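PDB 4RPC: putative alpha/beta hydrolase from Desulfitobacterium hafniense, which probably acts as a serine hydrolase of the alpha/beta hydrolase superfamily, cleaving an ester or related bond in a substrate that is not yet known. Local coordinates for residues H28-Y33 with H184-A189; P54-H59 with E65-V70; M105-E110 with A199-R204. All blocks are in the same frame, centred on the assembly; numbering follows the deposited sequence.

Interaction 1: residues H28-Y33 with H184-A189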
loop_
_atom_site.group_PDB
_atom_site.type_symbol
_atom_site.label_atom_id
_atom_site.label_comp_id
_atom_site.label_asym_id
_atom_site.label_seq_id
_atom_site.Cartn_x
_atom_site.Cartn_y
_atom_site.Cartn_z
ATOM N N HIS A 28 -4.726 -0.752 0.605
ATOM C CA HIS A 28 -4.557 -0.513 -0.814
ATOM C C HIS A 28 -3.903 0.823 -1.135
ATOM O O HIS A 28 -3.680 1.649 -0.252
ATOM C CB HIS A 28 -5.895 -0.647 -1.541
ATOM C CG HIS A 28 -6.872 0.479 -1.299
ATOM N ND1 HIS A 28 -6.788 1.676 -1.964
ATOM C CD2 HIS A 28 -8.020 0.535 -0.584
ATOM C CE1 HIS A 28 -7.777 2.470 -1.590
ATOM N NE2 HIS A 28 -8.547 1.805 -0.760
ATOM N N GLY A 29 -3.538 1.013 -2.390
ATOM C CA GLY A 29 -2.846 2.242 -2.797
ATOM C C GLY A 29 -3.755 3.268 -3.471
ATOM O O GLY A 29 -4.970 3.046 -3.667
ATOM N N ALA A 30 -3.166 4.419 -3.770
ATOM C CA ALA A 30 -3.865 5.471 -4.493
ATOM C C ALA A 30 -4.429 4.957 -5.814
ATOM O O ALA A 30 -3.735 4.369 -6.609
ATOM C CB ALA A 30 -2.914 6.623 -4.780
ATOM N N GLY A 31 -5.700 5.248 -6.052
ATOM C CA GLY A 31 -6.404 4.834 -7.255
ATOM C C GLY A 31 -6.985 3.444 -7.217
ATOM O O GLY A 31 -7.698 3.092 -8.143
ATOM N N PHE A 32 -6.671 2.649 -6.203
ATOM C CA PHE A 32 -7.089 1.229 -6.146
ATOM C C PHE A 32 -8.410 1.157 -5.414
ATOM O O PHE A 32 -8.944 2.198 -5.018
ATOM C CB PHE A 32 -6.031 0.364 -5.456
ATOM C CG PHE A 32 -4.716 0.298 -6.186
ATOM C CD1 PHE A 32 -4.538 0.903 -7.420
ATOM C CD2 PHE A 32 -3.673 -0.480 -5.679
ATOM C CE1 PHE A 32 -3.339 0.746 -8.122
ATOM C CE2 PHE A 32 -2.473 -0.611 -6.358
ATOM C CZ PHE A 32 -2.306 0.017 -7.567
ATOM N N TYR A 33 -8.930 -0.052 -5.228
ATOM C CA TYR A 33 -10.172 -0.251 -4.539
ATOM C C TYR A 33 -10.046 -1.429 -3.618
ATOM O O TYR A 33 -9.507 -2.432 -3.998
ATOM C CB TYR A 33 -11.278 -0.517 -5.568
ATOM C CG TYR A 33 -12.678 -0.522 -5.012
ATOM C CD1 TYR A 33 -13.101 0.506 -4.173
ATOM C CD2 TYR A 33 -13.603 -1.516 -5.365
ATOM C CE1 TYR A 33 -14.392 0.553 -3.667
ATOM C CE2 TYR A 33 -14.902 -1.484 -4.864
ATOM C CZ TYR A 33 -15.294 -0.454 -3.997
ATOM O OH TYR A 33 -16.559 -0.389 -3.445
ATOM N N HIS A 184 -5.879 13.782 -4.506
ATOM C CA HIS A 184 -5.598 14.022 -3.093
ATOM C C HIS A 184 -4.811 12.915 -2.407
ATOM O O HIS A 184 -3.976 13.171 -1.518
ATOM C CB HIS A 184 -6.906 14.234 -2.359
ATOM C CG HIS A 184 -7.371 15.619 -2.501
ATOM N ND1 HIS A 184 -8.433 15.972 -3.298
ATOM C CD2 HIS A 184 -6.816 16.767 -2.066
ATOM C CE1 HIS A 184 -8.567 17.285 -3.273
ATOM N NE2 HIS A 184 -7.586 17.786 -2.544
ATOM N N ALA A 185 -5.048 11.698 -2.875
ATOM C CA ALA A 185 -4.381 10.528 -2.341
ATOM C C ALA A 185 -2.922 10.585 -2.750
ATOM O O ALA A 185 -2.002 10.279 -1.939
ATOM C CB ALA A 185 -5.007 9.272 -2.854
ATOM N N LEU A 186 -2.709 10.975 -3.992
ATOM C CA LEU A 186 -1.341 11.127 -4.511
ATOM C C LEU A 186 -0.565 12.300 -3.901
ATOM O O LEU A 186 0.674 12.198 -3.709
ATOM C CB LEU A 186 -1.349 11.263 -6.011
ATOM C CG LEU A 186 -1.731 9.955 -6.704
ATOM C CD1 LEU A 186 -2.081 10.269 -8.143
ATOM C CD2 LEU A 186 -0.672 8.849 -6.623
ATOM N N LEU A 187 -1.267 13.381 -3.606
ATOM C CA LEU A 187 -0.610 14.480 -2.934
ATOM C C LEU A 187 -0.117 13.993 -1.563
ATOM O O LEU A 187 1.035 14.259 -1.179
ATOM C CB LEU A 187 -1.504 15.714 -2.811
ATOM C CG LEU A 187 -1.939 16.397 -4.104
ATOM C CD1 LEU A 187 -3.157 17.248 -3.887
ATOM C CD2 LEU A 187 -0.801 17.256 -4.687
ATOM N N ALA A 188 -0.986 13.249 -0.871
ATOM C CA ALA A 188 -0.669 12.675 0.443
ATOM C C ALA A 188 0.486 11.749 0.293
ATOM O O ALA A 188 1.433 11.855 1.038
ATOM C CB ALA A 188 -1.855 11.961 1.100
ATOM N N ALA A 189 0.414 10.832 -0.657
ATOM C CA ALA A 189 1.534 9.923 -0.916
ATOM C C ALA A 189 2.871 10.643 -1.110
ATOM O O ALA A 189 3.824 10.359 -0.404
ATOM C CB ALA A 189 1.240 9.063 -2.097
#

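Interaction 2: residues P54-H59 with E65-V70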
loop_
_atom_site.group_PDB
_atom_site.type_symbol
_atom_site.label_atom_id
_atom_site.label_comp_id
_atom_site.label_asym_id
_atom_site.label_seq_id
_atom_site.Cartn_x
_atom_site.Cartn_y
_atom_site.Cartn_z
ATOM N N PRO A 54 -9.260 -1.410 4.954
ATOM C CA PRO A 54 -9.863 -0.090 4.880
ATOM C C PRO A 54 -10.122 0.399 3.448
ATOM O O PRO A 54 -9.523 -0.085 2.509
ATOM C CB PRO A 54 -8.798 0.802 5.527
ATOM C CG PRO A 54 -7.523 0.024 5.475
ATOM C CD PRO A 54 -7.951 -1.392 5.609
ATOM N N GLU A 55 -11.000 1.377 3.289
ATOM C CA GLU A 55 -11.042 2.195 2.073
ATOM C C GLU A 55 -10.286 3.473 2.315
ATOM O O GLU A 55 -10.551 4.169 3.283
ATOM C CB GLU A 55 -12.463 2.592 1.799
ATOM C CG GLU A 55 -13.350 1.428 1.532
ATOM C CD GLU A 55 -14.791 1.834 1.281
ATOM O OE1 GLU A 55 -15.136 3.068 1.328
ATOM O OE2 GLU A 55 -15.554 0.875 1.060
ATOM N N LEU A 56 -9.315 3.793 1.489
ATOM C CA LEU A 56 -8.696 5.107 1.570
ATOM C C LEU A 56 -9.767 6.152 1.261
ATOM O O LEU A 56 -10.697 5.908 0.490
ATOM C CB LEU A 56 -7.540 5.227 0.580
ATOM C CG LEU A 56 -6.293 4.359 0.796
ATOM C CD1 LEU A 56 -5.244 4.750 -0.235
ATOM C CD2 LEU A 56 -5.756 4.635 2.159
ATOM N N GLU A 57 -9.668 7.300 1.905
ATOM C CA GLU A 57 -10.621 8.376 1.659
ATOM C C GLU A 57 -10.870 8.619 0.189
ATOM O O GLU A 57 -9.962 8.658 -0.621
ATOM C CB GLU A 57 -10.191 9.677 2.335
ATOM C CG GLU A 57 -10.295 9.617 3.864
ATOM C CD GLU A 57 -9.080 8.972 4.557
ATOM O OE1 GLU A 57 -8.183 8.468 3.863
ATOM O OE2 GLU A 57 -9.004 9.026 5.818
ATOM N N GLY A 58 -12.143 8.799 -0.130
ATOM C CA GLY A 58 -12.611 9.027 -1.502
ATOM C C GLY A 58 -12.581 7.838 -2.472
ATOM O O GLY A 58 -13.015 8.004 -3.618
ATOM N N HIS A 59 -12.105 6.650 -2.036
ATOM C CA HIS A 59 -12.043 5.502 -2.896
ATOM C C HIS A 59 -13.296 4.602 -2.772
ATOM O O HIS A 59 -13.255 3.418 -2.343
ATOM C CB HIS A 59 -10.765 4.745 -2.606
ATOM C CG HIS A 59 -9.552 5.493 -3.074
ATOM N ND1 HIS A 59 -9.253 6.754 -2.603
ATOM C CD2 HIS A 59 -8.603 5.190 -3.985
ATOM C CE1 HIS A 59 -8.198 7.218 -3.244
ATOM N NE2 HIS A 59 -7.763 6.278 -4.061
ATOM N N GLU A 65 -15.634 12.508 1.243
ATOM C CA GLU A 65 -14.430 13.251 1.553
ATOM C C GLU A 65 -13.222 12.724 0.806
ATOM O O GLU A 65 -13.270 11.693 0.164
ATOM C CB GLU A 65 -14.149 13.206 3.056
ATOM C CG GLU A 65 -13.541 11.875 3.484
ATOM C CD GLU A 65 -13.600 11.637 4.994
ATOM O OE1 GLU A 65 -12.943 12.372 5.805
ATOM O OE2 GLU A 65 -14.344 10.706 5.359
ATOM N N TYR A 66 -12.117 13.435 0.955
ATOM C CA TYR A 66 -10.899 13.110 0.274
ATOM C C TYR A 66 -9.797 13.084 1.306
ATOM O O TYR A 66 -9.937 13.631 2.402
ATOM C CB TYR A 66 -10.567 14.192 -0.757
ATOM C CG TYR A 66 -11.645 14.465 -1.811
ATOM C CD1 TYR A 66 -12.180 13.436 -2.575
ATOM C CD2 TYR A 66 -12.071 15.757 -2.063
ATOM C CE1 TYR A 66 -13.082 13.694 -3.576
ATOM C CE2 TYR A 66 -13.006 16.023 -3.040
ATOM C CZ TYR A 66 -13.510 14.996 -3.791
ATOM O OH TYR A 66 -14.468 15.262 -4.763
HETATM N N MSE A 67 -8.694 12.472 0.917
HETATM C CA MSE A 67 -7.555 12.245 1.772
HETATM C C MSE A 67 -6.874 13.561 2.071
HETATM O O MSE A 67 -6.784 14.403 1.213
HETATM C CB MSE A 67 -6.542 11.367 1.070
HETATM C CG MSE A 67 -6.277 10.195 1.974
HETATM SE SE MSE A 67 -4.854 9.024 1.319
HETATM C CE MSE A 67 -5.948 8.414 -0.099
ATOM N N VAL A 68 -6.393 13.712 3.301
ATOM C CA VAL A 68 -5.647 14.890 3.738
ATOM C C VAL A 68 -4.161 14.562 3.911
ATOM O O VAL A 68 -3.328 15.262 3.428
ATOM C CB VAL A 68 -6.192 15.461 5.059
ATOM C CG1 VAL A 68 -5.446 16.732 5.456
ATOM C CG2 VAL A 68 -7.665 15.823 4.919
ATOM N N SER A 69 -3.835 13.499 4.611
ATOM C CA SER A 69 -2.466 13.121 4.775
ATOM C C SER A 69 -2.367 11.665 5.227
ATOM O O SER A 69 -3.296 11.062 5.743
ATOM C CB SER A 69 -1.823 13.997 5.864
ATOM O OG SER A 69 -2.513 13.760 7.068
ATOM N N VAL A 70 -1.183 11.122 5.062
ATOM C CA VAL A 70 -0.917 9.812 5.532
ATOM C C VAL A 70 -1.152 9.813 6.999
ATOM O O VAL A 70 -1.753 8.873 7.493
ATOM C CB VAL A 70 0.533 9.362 5.212
ATOM C CG1 VAL A 70 0.864 8.061 5.919
ATOM C CG2 VAL A 70 0.771 9.267 3.731
HETATM O O HOH W 1 -8.873 10.929 -1.738
#

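Interaction 3: residues M105-E110 with A199-R204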
loop_
_atom_site.group_PDB
_atom_site.type_symbol
_atom_site.label_atom_id
_atom_site.label_comp_id
_atom_site.label_asym_id
_atom_site.label_seq_id
_atom_site.Cartn_x
_atom_site.Cartn_y
_atom_site.Cartn_z
HETATM N N MSE A 105 1.215 3.819 10.817
HETATM C CA MSE A 105 0.546 3.106 11.921
HETATM C C MSE A 105 1.525 2.465 12.885
HETATM O O MSE A 105 1.293 2.469 14.068
HETATM C CB MSE A 105 -0.442 2.094 11.369
HETATM C CG MSE A 105 -1.676 2.939 11.002
HETATM SE SE MSE A 105 -2.900 1.660 10.223
HETATM C CE MSE A 105 -3.552 1.154 12.031
ATOM N N ALA A 106 2.662 1.970 12.386
ATOM C CA ALA A 106 3.670 1.345 13.256
ATOM C C ALA A 106 4.371 2.342 14.144
ATOM O O ALA A 106 4.843 1.987 15.201
ATOM C CB ALA A 106 4.707 0.565 12.436
ATOM N N ILE A 107 4.455 3.579 13.691
ATOM C CA ILE A 107 5.131 4.645 14.406
ATOM C C ILE A 107 4.248 5.308 15.464
ATOM O O ILE A 107 4.733 5.663 16.524
ATOM C CB ILE A 107 5.564 5.719 13.398
ATOM C CG1 ILE A 107 6.665 5.188 12.495
ATOM C CG2 ILE A 107 5.910 7.028 14.104
ATOM C CD1 ILE A 107 6.994 6.186 11.391
ATOM N N ARG A 108 2.977 5.556 15.155
ATOM C CA ARG A 108 2.084 6.212 16.099
ATOM C C ARG A 108 1.981 5.450 17.417
ATOM O O ARG A 108 1.993 6.048 18.501
ATOM C CB ARG A 108 0.694 6.316 15.520
ATOM C CG ARG A 108 0.512 7.391 14.468
ATOM C CD ARG A 108 -0.901 7.280 13.883
ATOM N NE ARG A 108 -1.911 6.757 14.826
ATOM C CZ ARG A 108 -2.592 7.483 15.724
ATOM N NH1 ARG A 108 -2.394 8.797 15.834
ATOM N NH2 ARG A 108 -3.478 6.886 16.523
ATOM N N GLY A 109 1.843 4.134 17.336
ATOM C CA GLY A 109 1.916 3.302 18.533
ATOM C C GLY A 109 0.622 3.163 19.307
ATOM O O GLY A 109 0.603 2.492 20.336
ATOM N N GLU A 110 -0.464 3.777 18.836
ATOM C CA GLU A 110 -1.758 3.569 19.461
ATOM C C GLU A 110 -1.982 2.050 19.472
ATOM O O GLU A 110 -2.171 1.429 20.502
ATOM C CB GLU A 110 -2.857 4.285 18.667
ATOM C CG GLU A 110 -4.158 4.509 19.454
ATOM C CD GLU A 110 -5.418 4.541 18.576
ATOM O OE1 GLU A 110 -5.330 4.950 17.386
ATOM O OE2 GLU A 110 -6.502 4.152 19.075
ATOM N N ALA A 199 11.856 8.242 13.281
ATOM C CA ALA A 199 10.992 7.251 13.881
ATOM C C ALA A 199 11.738 5.952 14.187
ATOM O O ALA A 199 12.866 5.741 13.764
ATOM C CB ALA A 199 9.836 6.988 12.970
ATOM N N ARG A 200 11.121 5.124 15.016
ATOM C CA ARG A 200 11.664 3.799 15.356
ATOM C C ARG A 200 10.457 2.913 15.416
ATOM O O ARG A 200 9.479 3.261 16.033
ATOM C CB ARG A 200 12.388 3.783 16.702
ATOM C CG ARG A 200 13.766 4.464 16.708
ATOM C CD ARG A 200 14.806 3.818 15.790
ATOM N NE ARG A 200 15.501 2.728 16.480
ATOM C CZ ARG A 200 16.214 1.752 15.911
ATOM N NH1 ARG A 200 16.359 1.665 14.598
ATOM N NH2 ARG A 200 16.787 0.849 16.680
ATOM N N VAL A 201 10.480 1.794 14.737
ATOM C CA VAL A 201 9.388 0.872 14.935
ATOM C C VAL A 201 9.827 -0.478 15.525
ATOM O O VAL A 201 10.920 -0.972 15.260
ATOM C CB VAL A 201 8.556 0.706 13.644
ATOM C CG1 VAL A 201 8.254 2.074 13.037
ATOM C CG2 VAL A 201 9.247 -0.135 12.610
ATOM N N ASP A 202 8.940 -1.046 16.322
ATOM C CA ASP A 202 9.129 -2.358 16.903
ATOM C C ASP A 202 8.860 -3.472 15.899
ATOM O O ASP A 202 9.462 -4.515 15.986
ATOM C CB ASP A 202 8.204 -2.528 18.088
ATOM C CG ASP A 202 8.678 -1.776 19.301
ATOM O OD1 ASP A 202 9.709 -1.048 19.192
ATOM O OD2 ASP A 202 8.024 -1.936 20.367
ATOM N N ALA A 203 7.998 -3.217 14.932
ATOM C CA ALA A 203 7.614 -4.223 13.962
ATOM C C ALA A 203 8.799 -4.793 13.186
ATOM O O ALA A 203 9.714 -4.063 12.820
ATOM C CB ALA A 203 6.610 -3.643 12.991
ATOM N N ARG A 204 8.764 -6.089 12.899
ATOM C CA ARG A 204 9.677 -6.622 11.914
ATOM C C ARG A 204 9.194 -6.137 10.557
ATOM O O ARG A 204 8.026 -6.250 10.245
ATOM C CB ARG A 204 9.621 -8.122 11.886
ATOM C CG ARG A 204 10.531 -8.692 10.814
ATOM C CD ARG A 204 10.763 -10.180 11.071
ATOM N NE ARG A 204 9.476 -10.875 11.030
ATOM C CZ ARG A 204 9.293 -12.170 11.284
ATOM N NH1 ARG A 204 10.321 -12.970 11.595
ATOM N NH2 ARG A 204 8.058 -12.654 11.219
HETATM O O HOH W 2 5.744 -1.126 15.112
HETATM O O HOH W 3 6.299 0.598 16.978
#

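Interaction 1: residues H28-Y33 with H184-A189
Ala-30 and Ala-185 lie where the two backbones come closest, their CA atoms 5.5 Å apart: a tight loop, residues 28-33, meets the flank of helix 179-191. The loop follows strand 23-27 of an alpha/beta hydrolase sheet, in the place where this family commonly carries a His-Gly sequence beside the oxyanion hole. The helix belongs to the insertion between strands 112-119 and 204-210, the usual site of the cap.

Residues Gly-29 to Phe-32 form a type II beta turn, closed by the bond from Phe-32 N to Gly-29 O (3.1 Å). Gly-31 fills the third position with phi 84°, where a side chain would be pressed against the carbonyl oxygen of Ala-30. The turn thereby presents Ala-30 CB to the helix. A methyl suits this place because the backbones are so close. It meets Ala-185 CB at 3.9 Å and, beside it, one branch of Leu-186, whose CD2 is 3.7 Å away. The CB of Leu-186 does not point at the loop, but with CG anti to the carbonyl carbon (chi1 -70°) the branch ending in CD2 comes round to it. This side chain also packs on Ala-134 and Ala-138 of helix 130-145, so one leucine touches both the loop and a second helix of the insertion.

The turn has a further brace from within. Gly-29 O is gripped from opposite faces of its carbonyl plane, by Phe-32 N and by the imidazole of His-28, whose ND1 donates at 2.8 Å with the oxygen almost exactly in the ring plane.

Interaction 2: residues P54-H59 with E65-V70
Selenomethionine Met-67 lays its terminal methyl against the flank of Leu-56, with CE 3.6 Å from CB and 3.7 Å from CD1 of that leucine. A bend at chi3 (-70°) turns CE back toward residues 54-59, where it also approaches CE1 of His-59 obliquely. The long, unbranched side chain, with selenium for the natural sulfur, reaches an apolar seat that Leu-97 and Thr-73 also line.

Glu-57 crosses Met-67 at about a right angle, and its OE1 lies 3.2 Å from Met-67 CG. The glutamate is bent at chi2 (84°), and each carboxylate oxygen has its own partner: OE1 is hydrogen-bonded to Thr-73 OG1 and OE2 makes a salt bridge to Lys-76, both on helix 70-83. Glu-65 crosses Glu-57 at a slant, Glu-65 CG 4.0 Å from Glu-57 CG and the carboxylate planes nearly perpendicular. Lys-76, which also has a long, weak ion pair with Glu-65, probably eases the repulsion between the two acids.

No direct hydrogen bond joins the segments; a water does so, donating to Glu-57 O (2.8 Å) and accepting from Met-67 N (3.1 Å). That same carbonyl receives His-59 ND1 from above its plane, leaving NE2 to accept from Gly-31 N. Gly-58 is third in the type II beta turn from Leu-56 to His-59, and a CB there would run into Glu-65 O and the ring of Tyr-66. Gly-58 and His-59 in the loop after strand 50-54 recall the Asp-x-x-Gly-His loop of many alpha/beta hydrolases, with Glu-55 in the aspartate's place.

Interaction 3: residues M105-E110 with A199-R204
Ala-106 O, in the last turn of helix 97-108, is gripped by two waters that carry its bonding across to the facing loop. One water oxygen, 2.7 Å from Ala-106 O, donates to it and accepts from Asp-202 N; the other donates to the same oxygen and accepts from Ala-203 N. Two consecutive loop amides are thus satisfied through solvent, as suits a contact near the protein surface.

In alpha/beta hydrolase terms, helix 97-108 is the one that follows the probable nucleophile elbow, and residues 199-204 lead from the cap insertion back into the sheet at strand 204-210. The backbone of Val-201 is also hydrogen-bonded to Ile-226 and Arg-228.

Beside the wet edge the contact is apolar. Ala-106 CB meets Val-201 CG1 at 3.9 Å, and the small methyl lets the valine come close to the helix. Val-201 CG1 also lies 3.5 Å from Ile-107 CG1, the two branched side chains approaching at a slant. In Ile-107, CG1 stands anti to the carbonyl carbon (chi1 -69°), and an extended chi2 (174°) carries CD1 on to Ala-199 CB at 3.3 Å, a tight methyl contact. If an alanine stood here, CG1 and CD1 would be gone, and the methyls of Ala-199 and Val-201 would probably be left facing a gap. The helix ends at Arg-108, and Gly-109 after it has a positive phi (85°), which would force a CB against the carbonyl oxygen of Arg-108.

Interactions 1 and 2 are neighbours, their centres about 7 Å apart, and interaction 2 is nested within the chain loop that interaction 1 closes. Both involve loops following sheet strands and both touch helix 179-191 through Ala-185; a probable hydrogen bond from Gly-31 N to His-59 NE2 joins them directly. Interaction 1 is fully buried and purely apolar across its interface. Interaction 2, partly buried, mixes a selenomethionine contact with carboxylates and a bridging water. Interaction 3, its centre about 21 Å from each of theirs and near the surface, joins the end of helix 97-108 to the loop before strand 204-210, pairing methyl packing with two waters. Leu-97, which packs on Ala-185 and Met-67, begins that helix.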